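Local coordinates for mandelate racemase/muconate lactonizing protein (Alicyclobacillus acidocaldarius LAA1, PDB 3QLD) that belongs to the mandelate racemase/muconate lactonizing group of the enolase superfamily, with a capping domain set against a TIM-like barrel, at residues V49-E53 with P54-E58; A195-N198 with G199-P203; R210-A214 with Y215-F219; V243-D246 with E247-S251. One frame throughout, in Å; residues are numbered along the deposited sequence.

Contact 1: residues V49-E53 with P54-E58; sequences VALAE and PTYTE
Leu-51 and Tyr-56 meet across a tight reversal of the chain that turns on an inverse gamma turn centred at Pro-54, in the loop between strand 43-48 and helix 61-80 of the N-terminal domain. The CD1 methyl of Leu-51 lies 3.9 Å from CB of Tyr-56 and reaches CD2 at the near rim of the ring obliquely. With CG anti to its own N (chi1 160°), Tyr-56 turns CB and CD2 to this methyl, and CG2 of Thr-57 sits over one face of the ring near its rim. At the turn itself Thr-55 N makes a weak, bent bond of 2.9 Å to Glu-53 O, while CG2 of Thr-55 rests against CB of Glu-53. A water bridge complements this link: one water donates to Glu-53 O at 2.7 Å and accepts from Tyr-56 N, so the two arms are tied through solvent as well as directly. Beyond this shell the polar ends look elsewhere. The phenol of Tyr-56 bonds to Asp-246 of the barrel domain, and OE1 of Glu-53 accepts a hydrogen bond from His-71 and forms a salt bridge with Arg-75, both of the second subunit. The loop thereby meets both the barrel and the dimer partner. Further back, another water accepts from Leu-51 N at 3.3 Å and lies 3.1 Å from Thr-57 OG1, hydrogen-bonded to both.

Contact 2: residues A195-N198 with G199-P203; sequences ADAN and GSYRP
A type I' beta turn from Ala-197 to Ser-200 follows directly on strand 192-196, and Ala-197 O is its hub, gripped twice by Ser-200. The serine hydroxyl donates at 2.8 Å from OG to Ala-197 O, in the carbonyl plane and on a lone pair; Ser-200 N reaches the same oxygen at 3.1 Å from above that plane. With chi1 at 72°, OG of Ser-200 stands between its own N and carbonyl carbon, which folds the hydroxyl back over the turn. CB of Ala-197 abuts the ring of Tyr-201 at its edge, near the ring plane, 3.6 Å from CE2. The turn lies at the C-terminal end of a parallel barrel strand, in the loop leading to helix 206-211. Its entry is fixed by an Asx turn: Asp-196 OD1 accepts from Asn-198 N at 3.0 Å, met from above the carboxylate plane, while OD2 forms a salt bridge with Lys-171 on the adjacent strand. Positive phi angles at Asn-198 and Gly-199 carry the chain round. Downstream, NH1 of Arg-202 curls back to bond to Gly-199 O at 2.9 Å and also to Tyr-201 O, and the hydroxyl of Tyr-201 is held by Asp-177.

Contact 3: residues R210-A214 with Y215-F219; sequences RQLDA and YDLQF. With SO4 (sulfate ion), chain F.
The ring of Tyr-215 carries the methyl of Ala-214 over one face: CB lies 4.3 Å from the ring centroid and only 4° off the normal, a centred CH-pi contact between sequence neighbours. The carbonyl oxygens of Leu-212 and Gln-211 approach the same ring obliquely, at CD2 and CE2. A second flat group, the guanidinium of Arg-210, is engaged at its edge. NH1 donates to Asp-213 OD2 at 2.7 Å, close to the guanidinium plane and on the anti lone pair of the carboxylate, making a salt bridge one turn along. A sulfate ion, probably from the crystallisation liquor, takes NH1 on O1 at 3.0 Å in a nearly straight bond and NH2 on O4 with a more bent one. These groups follow helix 206-211, with a 3-10 turn about Asp-213 and Ala-214, before the chain heads back to strand 220-221. Tyr-215 N closes the turn on Leu-212 O at 3.1 Å, and a water that donates to that same oxygen accepts from Leu-217 N. CD1 of Leu-217 packs on CB of Leu-212 at 4.2 Å. Asp-213 is held further by Thr-241 and the backbone N of Arg-240. The Arg-210 guanidinium thus meets two anions at its edge, NH1 serving both; together they probably fix its orientation, though the sulfate need not be a natural partner.

Contact 4: residues V243-D246 with E247-S251; sequences VCLD and ESVRS
In Leu-245 and Val-249 the first torsions set two branches against each other: CG of Leu-245 (chi1 -60°) and CG2 of Val-249 each lie anti to their own carbonyl carbon. The two side chains cross at about a right angle, with CD1 of Leu-245 at 3.8 Å from CG2 of Val-249. CB of Ser-248 closes in on both methyls of Leu-245 and is 4.1 Å from CD1. The backbone forms a type I beta turn from Asp-246 to Val-249, closed by Val-249 N on Asp-246 O at 3.1 Å. Bent at chi2 (-92°), Glu-247 brings OE2 back toward Asp-246, 3.6 Å from its OD2, the carboxylate planes being 86° apart. Asp-246 also forms salt bridges with Lys-270 and Arg-273, and OD1 of Asp-246 is hydrogen-bonded to Tyr-56 OH. Ser-248 OG is hydrogen-bonded to Gln-222. At the far end Ser-251 is the N-cap of helix 252-261, its OG bonded to Glu-254 N. The turn therefore joins barrel strand 243-245, flanked by strands 220-221 and 266-269, to that helix, whose Thr-258 touches both Leu-245 and Val-249.

In the fold
Contact 1 comes first along the chain, in the N-terminal domain; contacts 2, 3 and 4 follow in order in the barrel domain. Contact 2 leaves strand 192-196 and contact 3 leads from helix 206-211 back to strand 220-221, so they lie at the two ends of one beta-alpha unit; contact 4 begins two strands further on, at 243-245, and these three barrel strands run parallel. Contacts 2 and 3 have centres about 14 Å apart and join where Ala-195 N meets Phe-219 O; Phe-219 also packs on Cys-244 of contact 4. Contacts 1 and 4, centres about 15 Å apart, touch across the domain boundary, and both reach the second subunit, contact 4 only lightly.

Contact 1: residues V49-E53 with P54-E58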
loop_
_atom_site.group_PDB
_atom_site.type_symbol
_atom_site.label_atom_id
_atom_site.label_comp_id
_atom_site.label_asym_id
_atom_site.label_seq_id
_atom_site.Cartn_x
_atom_site.Cartn_y
_atom_site.Cartn_z
ATOM N N VAL A 49 -11.433 -1.812 -9.327
ATOM C CA VAL A 49 -12.066 -2.783 -8.479
ATOM C C VAL A 49 -11.927 -2.495 -6.987
ATOM O O VAL A 49 -12.318 -3.333 -6.158
ATOM C CB VAL A 49 -11.501 -4.253 -8.717
ATOM C CG1 VAL A 49 -11.843 -4.753 -10.173
ATOM C CG2 VAL A 49 -10.034 -4.329 -8.502
ATOM N N ALA A 50 -11.332 -1.361 -6.644
ATOM C CA ALA A 50 -11.259 -0.974 -5.202
ATOM C C ALA A 50 -12.635 -1.056 -4.514
ATOM O O ALA A 50 -13.638 -0.480 -5.029
ATOM C CB ALA A 50 -10.658 0.450 -5.043
ATOM N N LEU A 51 -12.730 -1.700 -3.357
ATOM C CA LEU A 51 -13.971 -1.797 -2.611
ATOM C C LEU A 51 -14.283 -0.530 -1.768
ATOM O O LEU A 51 -13.431 0.353 -1.595
ATOM C CB LEU A 51 -13.875 -2.985 -1.650
ATOM C CG LEU A 51 -13.504 -4.255 -2.412
ATOM C CD1 LEU A 51 -13.344 -5.390 -1.439
ATOM C CD2 LEU A 51 -14.609 -4.530 -3.501
ATOM N N ALA A 52 -15.486 -0.451 -1.225
ATOM C CA ALA A 52 -15.867 0.800 -0.534
ATOM C C ALA A 52 -14.995 0.998 0.727
ATOM O O ALA A 52 -14.647 2.122 1.069
ATOM C CB ALA A 52 -17.350 0.749 -0.096
ATOM N N GLU A 53 -14.656 -0.076 1.404
ATOM C CA GLU A 53 -13.782 0.074 2.630
ATOM C C GLU A 53 -12.423 -0.590 2.370
ATOM O O GLU A 53 -12.370 -1.565 1.648
ATOM C CB GLU A 53 -14.450 -0.587 3.855
ATOM C CG GLU A 53 -15.734 0.106 4.334
ATOM C CD GLU A 53 -15.481 1.528 4.793
ATOM O OE1 GLU A 53 -14.381 1.820 5.331
ATOM O OE2 GLU A 53 -16.376 2.353 4.592
ATOM N N PRO A 54 -11.308 -0.048 2.953
ATOM C CA PRO A 54 -9.987 -0.597 2.848
ATOM C C PRO A 54 -9.756 -1.797 3.744
ATOM O O PRO A 54 -8.796 -1.823 4.499
ATOM C CB PRO A 54 -9.070 0.598 3.204
ATOM C CG PRO A 54 -9.836 1.241 4.372
ATOM C CD PRO A 54 -11.348 1.101 3.885
ATOM N N THR A 55 -10.628 -2.787 3.607
ATOM C CA THR A 55 -10.607 -3.990 4.480
ATOM C C THR A 55 -10.084 -5.231 3.763
ATOM O O THR A 55 -9.692 -6.224 4.395
ATOM C CB THR A 55 -11.976 -4.336 5.015
ATOM O OG1 THR A 55 -12.866 -4.512 3.927
ATOM C CG2 THR A 55 -12.504 -3.273 6.008
ATOM N N TYR A 56 -10.033 -5.195 2.450
ATOM C CA TYR A 56 -9.345 -6.251 1.703
ATOM C C TYR A 56 -7.959 -5.848 1.211
ATOM O O TYR A 56 -6.971 -6.562 1.438
ATOM C CB TYR A 56 -10.275 -6.687 0.571
ATOM C CG TYR A 56 -9.656 -7.422 -0.612
ATOM C CD1 TYR A 56 -9.165 -8.743 -0.509
ATOM C CD2 TYR A 56 -9.617 -6.833 -1.848
ATOM C CE1 TYR A 56 -8.617 -9.435 -1.622
ATOM C CE2 TYR A 56 -9.041 -7.515 -2.971
ATOM C CZ TYR A 56 -8.567 -8.822 -2.843
ATOM O OH TYR A 56 -8.064 -9.469 -3.977
ATOM N N THR A 57 -7.839 -4.681 0.566
ATOM C CA THR A 57 -6.545 -4.064 0.415
ATOM C C THR A 57 -6.610 -2.588 0.876
ATOM O O THR A 57 -7.628 -2.157 1.366
ATOM C CB THR A 57 -5.981 -4.100 -1.014
ATOM O OG1 THR A 57 -6.774 -3.248 -1.841
ATOM C CG2 THR A 57 -5.997 -5.567 -1.610
ATOM N N GLU A 58 -5.522 -1.859 0.657
ATOM C CA GLU A 58 -5.374 -0.493 1.217
ATOM C C GLU A 58 -6.137 0.528 0.369
ATOM O O GLU A 58 -6.392 1.633 0.841
ATOM C CB GLU A 58 -3.902 -0.104 1.353
ATOM C CG GLU A 58 -3.155 0.148 0.003
ATOM C CD GLU A 58 -2.828 -1.130 -0.794
ATOM O OE1 GLU A 58 -2.921 -2.278 -0.251
ATOM O OE2 GLU A 58 -2.445 -0.963 -1.972
HETATM O O HOH W 1 -9.767 -2.618 -2.267
HETATM O O HOH W 2 -10.651 -3.261 0.343
#

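Contact 2: residues A195-N198 with G199-P203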
loop_
_atom_site.group_PDB
_atom_site.type_symbol
_atom_site.label_atom_id
_atom_site.label_comp_id
_atom_site.label_asym_id
_atom_site.label_seq_id
_atom_site.Cartn_x
_atom_site.Cartn_y
_atom_site.Cartn_z
ATOM N N ALA A 195 -11.078 -24.154 0.116
ATOM C CA ALA A 195 -11.488 -23.572 1.390
ATOM C C ALA A 195 -10.897 -22.157 1.516
ATOM O O ALA A 195 -9.803 -21.896 1.021
ATOM C CB ALA A 195 -11.067 -24.414 2.604
ATOM N N ASP A 196 -11.648 -21.259 2.162
ATOM C CA ASP A 196 -11.131 -19.906 2.298
ATOM C C ASP A 196 -11.161 -19.539 3.766
ATOM O O ASP A 196 -12.200 -19.491 4.400
ATOM C CB ASP A 196 -11.920 -18.949 1.411
ATOM C CG ASP A 196 -11.565 -17.495 1.661
ATOM O OD1 ASP A 196 -10.535 -17.170 2.326
ATOM O OD2 ASP A 196 -12.311 -16.678 1.124
ATOM N N ALA A 197 -9.979 -19.359 4.323
ATOM C CA ALA A 197 -9.846 -19.125 5.739
ATOM C C ALA A 197 -9.933 -17.643 6.124
ATOM O O ALA A 197 -10.068 -17.355 7.326
ATOM C CB ALA A 197 -8.512 -19.705 6.260
ATOM N N ASN A 198 -9.787 -16.741 5.154
ATOM C CA ASN A 198 -9.773 -15.269 5.385
ATOM C C ASN A 198 -8.878 -14.892 6.586
ATOM O O ASN A 198 -9.301 -14.136 7.466
ATOM C CB ASN A 198 -11.213 -14.821 5.692
ATOM C CG ASN A 198 -11.404 -13.304 5.513
ATOM O OD1 ASN A 198 -10.731 -12.650 4.677
ATOM N ND2 ASN A 198 -12.350 -12.744 6.288
ATOM N N GLY A 199 -7.688 -15.469 6.698
ATOM C CA GLY A 199 -6.735 -15.087 7.769
ATOM C C GLY A 199 -7.079 -15.410 9.214
ATOM O O GLY A 199 -6.502 -14.833 10.157
ATOM N N SER A 200 -7.937 -16.399 9.408
ATOM C CA SER A 200 -8.510 -16.691 10.658
ATOM C C SER A 200 -7.642 -17.638 11.484
ATOM O O SER A 200 -7.904 -17.833 12.654
ATOM C CB SER A 200 -9.951 -17.219 10.419
ATOM O OG SER A 200 -9.984 -18.537 9.859
ATOM N N TYR A 201 -6.625 -18.279 10.856
ATOM C CA TYR A 201 -5.712 -19.179 11.583
ATOM C C TYR A 201 -4.410 -18.451 12.028
ATOM O O TYR A 201 -4.012 -17.387 11.488
ATOM C CB TYR A 201 -5.353 -20.434 10.766
ATOM C CG TYR A 201 -6.586 -21.276 10.488
ATOM C CD1 TYR A 201 -6.888 -22.404 11.284
ATOM C CD2 TYR A 201 -7.476 -20.890 9.518
ATOM C CE1 TYR A 201 -8.057 -23.220 11.024
ATOM C CE2 TYR A 201 -8.677 -21.672 9.246
ATOM C CZ TYR A 201 -8.959 -22.801 10.028
ATOM O OH TYR A 201 -10.126 -23.477 9.738
ATOM N N ARG A 202 -3.746 -19.082 12.982
ATOM C CA ARG A 202 -2.478 -18.632 13.534
ATOM C C ARG A 202 -1.509 -19.804 13.492
ATOM O O ARG A 202 -1.924 -20.960 13.343
ATOM C CB ARG A 202 -2.703 -18.205 14.993
ATOM C CG ARG A 202 -3.630 -16.976 15.146
ATOM C CD ARG A 202 -3.099 -15.721 14.424
ATOM N NE ARG A 202 -4.058 -14.627 14.580
ATOM C CZ ARG A 202 -5.134 -14.420 13.836
ATOM N NH1 ARG A 202 -5.425 -15.210 12.791
ATOM N NH2 ARG A 202 -5.927 -13.397 14.134
ATOM N N PRO A 203 -0.194 -19.545 13.646
ATOM C CA PRO A 203 0.717 -20.675 13.575
ATOM C C PRO A 203 0.447 -21.858 14.521
ATOM O O PRO A 203 0.706 -23.027 14.123
ATOM C CB PRO A 203 2.066 -20.031 13.827
ATOM C CG PRO A 203 1.896 -18.666 13.210
ATOM C CD PRO A 203 0.531 -18.264 13.704
#

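Contact 3: residues R210-A214 with Y215-F219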
loop_
_atom_site.group_PDB
_atom_site.type_symbol
_atom_site.label_atom_id
_atom_site.label_comp_id
_atom_site.label_asym_id
_atom_site.label_seq_id
_atom_site.Cartn_x
_atom_site.Cartn_y
_atom_site.Cartn_z
ATOM N N ARG A 210 -3.534 -29.257 9.183
ATOM C CA ARG A 210 -2.904 -30.475 8.640
ATOM C C ARG A 210 -3.930 -31.644 8.568
ATOM O O ARG A 210 -3.877 -32.463 7.662
ATOM C CB ARG A 210 -1.736 -30.870 9.527
ATOM C CG ARG A 210 -1.137 -32.356 9.245
ATOM C CD ARG A 210 -0.396 -32.608 7.868
ATOM N NE ARG A 210 0.159 -33.978 7.897
ATOM C CZ ARG A 210 0.003 -34.901 6.929
ATOM N NH1 ARG A 210 -0.679 -34.626 5.803
ATOM N NH2 ARG A 210 0.553 -36.116 7.089
ATOM N N GLN A 211 -4.884 -31.653 9.493
ATOM C CA GLN A 211 -5.974 -32.695 9.517
ATOM C C GLN A 211 -6.792 -32.591 8.234
ATOM O O GLN A 211 -7.414 -33.594 7.763
ATOM C CB GLN A 211 -6.902 -32.516 10.722
ATOM C CG GLN A 211 -6.386 -32.747 12.178
ATOM C CD GLN A 211 -7.418 -32.215 13.258
ATOM O OE1 GLN A 211 -8.629 -32.146 13.004
ATOM N NE2 GLN A 211 -6.919 -31.796 14.424
ATOM N N LEU A 212 -6.805 -31.385 7.661
ATOM C CA LEU A 212 -7.502 -31.150 6.422
ATOM C C LEU A 212 -6.913 -31.785 5.191
ATOM O O LEU A 212 -7.601 -31.950 4.200
ATOM C CB LEU A 212 -7.838 -29.647 6.177
ATOM C CG LEU A 212 -8.557 -28.948 7.330
ATOM C CD1 LEU A 212 -8.726 -27.464 6.878
ATOM C CD2 LEU A 212 -9.950 -29.572 7.612
ATOM N N ASP A 213 -5.649 -32.196 5.234
ATOM C CA ASP A 213 -5.036 -32.841 4.076
ATOM C C ASP A 213 -5.784 -34.118 3.691
ATOM O O ASP A 213 -5.687 -34.568 2.541
ATOM C CB ASP A 213 -3.586 -33.231 4.437
ATOM C CG ASP A 213 -2.615 -32.054 4.339
ATOM O OD1 ASP A 213 -2.995 -30.955 3.843
ATOM O OD2 ASP A 213 -1.458 -32.231 4.793
ATOM N N ALA A 214 -6.518 -34.682 4.636
ATOM C CA ALA A 214 -7.201 -35.967 4.345
ATOM C C ALA A 214 -8.317 -35.811 3.279
ATOM O O ALA A 214 -8.737 -36.811 2.672
ATOM C CB ALA A 214 -7.706 -36.590 5.605
ATOM N N TYR A 215 -8.761 -34.561 3.025
ATOM C CA TYR A 215 -9.909 -34.304 2.151
ATOM C C TYR A 215 -9.667 -33.852 0.751
ATOM O O TYR A 215 -10.658 -33.549 0.030
ATOM C CB TYR A 215 -10.917 -33.386 2.884
ATOM C CG TYR A 215 -11.191 -33.898 4.255
ATOM C CD1 TYR A 215 -11.857 -35.115 4.443
ATOM C CD2 TYR A 215 -10.752 -33.225 5.381
ATOM C CE1 TYR A 215 -12.086 -35.620 5.732
ATOM C CE2 TYR A 215 -10.949 -33.718 6.642
ATOM C CZ TYR A 215 -11.627 -34.933 6.811
ATOM O OH TYR A 215 -11.845 -35.431 8.085
ATOM N N ASP A 216 -8.380 -33.764 0.383
ATOM C CA ASP A 216 -7.935 -33.426 -0.954
ATOM C C ASP A 216 -8.535 -32.112 -1.509
ATOM O O ASP A 216 -9.027 -32.084 -2.621
ATOM C CB ASP A 216 -8.176 -34.629 -1.908
ATOM C CG ASP A 216 -7.567 -35.937 -1.368
ATOM O OD1 ASP A 216 -6.762 -35.927 -0.372
ATOM O OD2 ASP A 216 -7.912 -36.991 -1.954
ATOM N N LEU A 217 -8.471 -31.036 -0.700
ATOM C CA LEU A 217 -8.882 -29.672 -1.126
ATOM C C LEU A 217 -8.019 -29.242 -2.259
ATOM O O LEU A 217 -6.844 -29.547 -2.273
ATOM C CB LEU A 217 -8.719 -28.698 0.079
ATOM C CG LEU A 217 -9.589 -28.943 1.290
ATOM C CD1 LEU A 217 -9.148 -28.084 2.478
ATOM C CD2 LEU A 217 -11.077 -28.655 0.957
ATOM N N GLN A 218 -8.569 -28.499 -3.185
ATOM C CA GLN A 218 -7.799 -27.911 -4.245
ATOM C C GLN A 218 -6.767 -26.884 -3.691
ATOM O O GLN A 218 -5.660 -26.766 -4.225
ATOM C CB GLN A 218 -8.770 -27.252 -5.209
ATOM C CG GLN A 218 -8.163 -26.838 -6.501
ATOM C CD GLN A 218 -9.205 -26.235 -7.421
ATOM O OE1 GLN A 218 -9.471 -25.021 -7.372
ATOM N NE2 GLN A 218 -9.852 -27.080 -8.204
ATOM N N PHE A 219 -7.167 -26.182 -2.629
ATOM C CA PHE A 219 -6.281 -25.211 -1.898
ATOM C C PHE A 219 -7.022 -24.745 -0.630
ATOM O O PHE A 219 -8.239 -24.986 -0.478
ATOM C CB PHE A 219 -5.916 -23.981 -2.779
ATOM C CG PHE A 219 -7.137 -23.249 -3.355
ATOM C CD1 PHE A 219 -7.848 -22.325 -2.576
ATOM C CD2 PHE A 219 -7.513 -23.454 -4.688
ATOM C CE1 PHE A 219 -8.991 -21.677 -3.101
ATOM C CE2 PHE A 219 -8.635 -22.780 -5.246
ATOM C CZ PHE A 219 -9.338 -21.878 -4.430
HETATM S S SO4 F . -0.248 -37.811 3.734
HETATM O O1 SO4 F . -1.176 -36.668 3.635
HETATM O O2 SO4 F . -0.871 -38.863 4.554
HETATM O O3 SO4 F . 0.065 -38.262 2.387
HETATM O O4 SO4 F . 0.967 -37.350 4.377
HETATM O O HOH W 3 -6.882 -31.315 1.567
#

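Contact 4: residues V243-D246 with E247-S251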
loop_
_atom_site.group_PDB
_atom_site.type_symbol
_atom_site.label_atom_id
_atom_site.label_comp_id
_atom_site.label_asym_id
_atom_site.label_seq_id
_atom_site.Cartn_x
_atom_site.Cartn_y
_atom_site.Cartn_z
ATOM N N VAL A 243 -1.418 -24.065 -0.439
ATOM C CA VAL A 243 -1.937 -22.779 0.048
ATOM C C VAL A 243 -2.146 -21.879 -1.157
ATOM O O VAL A 243 -1.334 -21.862 -2.055
ATOM C CB VAL A 243 -0.920 -22.105 1.034
ATOM C CG1 VAL A 243 -1.356 -20.660 1.334
ATOM C CG2 VAL A 243 -0.855 -22.959 2.292
ATOM N N CYS A 244 -3.237 -21.097 -1.140
ATOM C CA CYS A 244 -3.530 -20.101 -2.164
ATOM C C CYS A 244 -3.441 -18.712 -1.525
ATOM O O CYS A 244 -3.937 -18.527 -0.427
ATOM C CB CYS A 244 -4.963 -20.273 -2.618
ATOM S SG CYS A 244 -5.416 -19.084 -3.907
ATOM N N LEU A 245 -2.773 -17.774 -2.199
ATOM C CA LEU A 245 -2.756 -16.416 -1.696
ATOM C C LEU A 245 -3.556 -15.536 -2.660
ATOM O O LEU A 245 -3.489 -15.710 -3.888
ATOM C CB LEU A 245 -1.319 -15.882 -1.550
ATOM C CG LEU A 245 -0.465 -16.710 -0.581
ATOM C CD1 LEU A 245 0.980 -16.069 -0.554
ATOM C CD2 LEU A 245 -1.035 -16.766 0.797
ATOM N N ASP A 246 -4.267 -14.571 -2.078
ATOM C CA ASP A 246 -5.021 -13.562 -2.855
ATOM C C ASP A 246 -4.321 -12.235 -2.444
ATOM O O ASP A 246 -3.370 -11.851 -3.117
ATOM C CB ASP A 246 -6.517 -13.676 -2.510
ATOM C CG ASP A 246 -7.385 -12.542 -3.025
ATOM O OD1 ASP A 246 -6.925 -11.692 -3.773
ATOM O OD2 ASP A 246 -8.563 -12.523 -2.639
ATOM N N GLU A 247 -4.754 -11.623 -1.356
ATOM C CA GLU A 247 -4.346 -10.217 -1.033
ATOM C C GLU A 247 -2.905 -10.135 -0.542
ATOM O O GLU A 247 -2.245 -9.092 -0.668
ATOM C CB GLU A 247 -5.387 -9.486 -0.128
ATOM C CG GLU A 247 -5.420 -9.985 1.300
ATOM C CD GLU A 247 -6.456 -11.115 1.494
ATOM O OE1 GLU A 247 -6.835 -11.297 2.658
ATOM O OE2 GLU A 247 -6.909 -11.788 0.504
ATOM N N SER A 248 -2.375 -11.277 -0.092
ATOM C CA SER A 248 -0.955 -11.341 0.279
ATOM C C SER A 248 0.005 -11.196 -0.854
ATOM O O SER A 248 1.204 -11.108 -0.592
ATOM C CB SER A 248 -0.635 -12.649 1.017
ATOM O OG SER A 248 -1.232 -12.665 2.293
ATOM N N VAL A 249 -0.488 -11.292 -2.093
ATOM C CA VAL A 249 0.320 -11.106 -3.256
ATOM C C VAL A 249 -0.244 -9.954 -4.151
ATOM O O VAL A 249 -1.156 -10.150 -4.965
ATOM C CB VAL A 249 0.404 -12.373 -4.071
ATOM C CG1 VAL A 249 1.074 -12.038 -5.415
ATOM C CG2 VAL A 249 1.270 -13.493 -3.268
ATOM N N ARG A 250 0.372 -8.791 -4.022
ATOM C CA ARG A 250 -0.090 -7.567 -4.699
ATOM C C ARG A 250 0.772 -7.174 -5.884
ATOM O O ARG A 250 0.471 -6.174 -6.527
ATOM C CB ARG A 250 -0.047 -6.356 -3.734
ATOM C CG ARG A 250 -0.528 -6.543 -2.313
ATOM C CD ARG A 250 -2.065 -6.464 -2.249
ATOM N NE ARG A 250 -2.717 -6.108 -0.960
ATOM C CZ ARG A 250 -2.314 -6.338 0.311
ATOM N NH1 ARG A 250 -1.151 -6.936 0.615
ATOM N NH2 ARG A 250 -3.120 -5.955 1.321
ATOM N N SER A 251 1.881 -7.862 -6.113
ATOM C CA SER A 251 2.839 -7.485 -7.146
ATOM C C SER A 251 3.562 -8.718 -7.600
ATOM O O SER A 251 3.590 -9.721 -6.882
ATOM C CB SER A 251 3.895 -6.521 -6.607
ATOM O OG SER A 251 4.813 -7.173 -5.718
#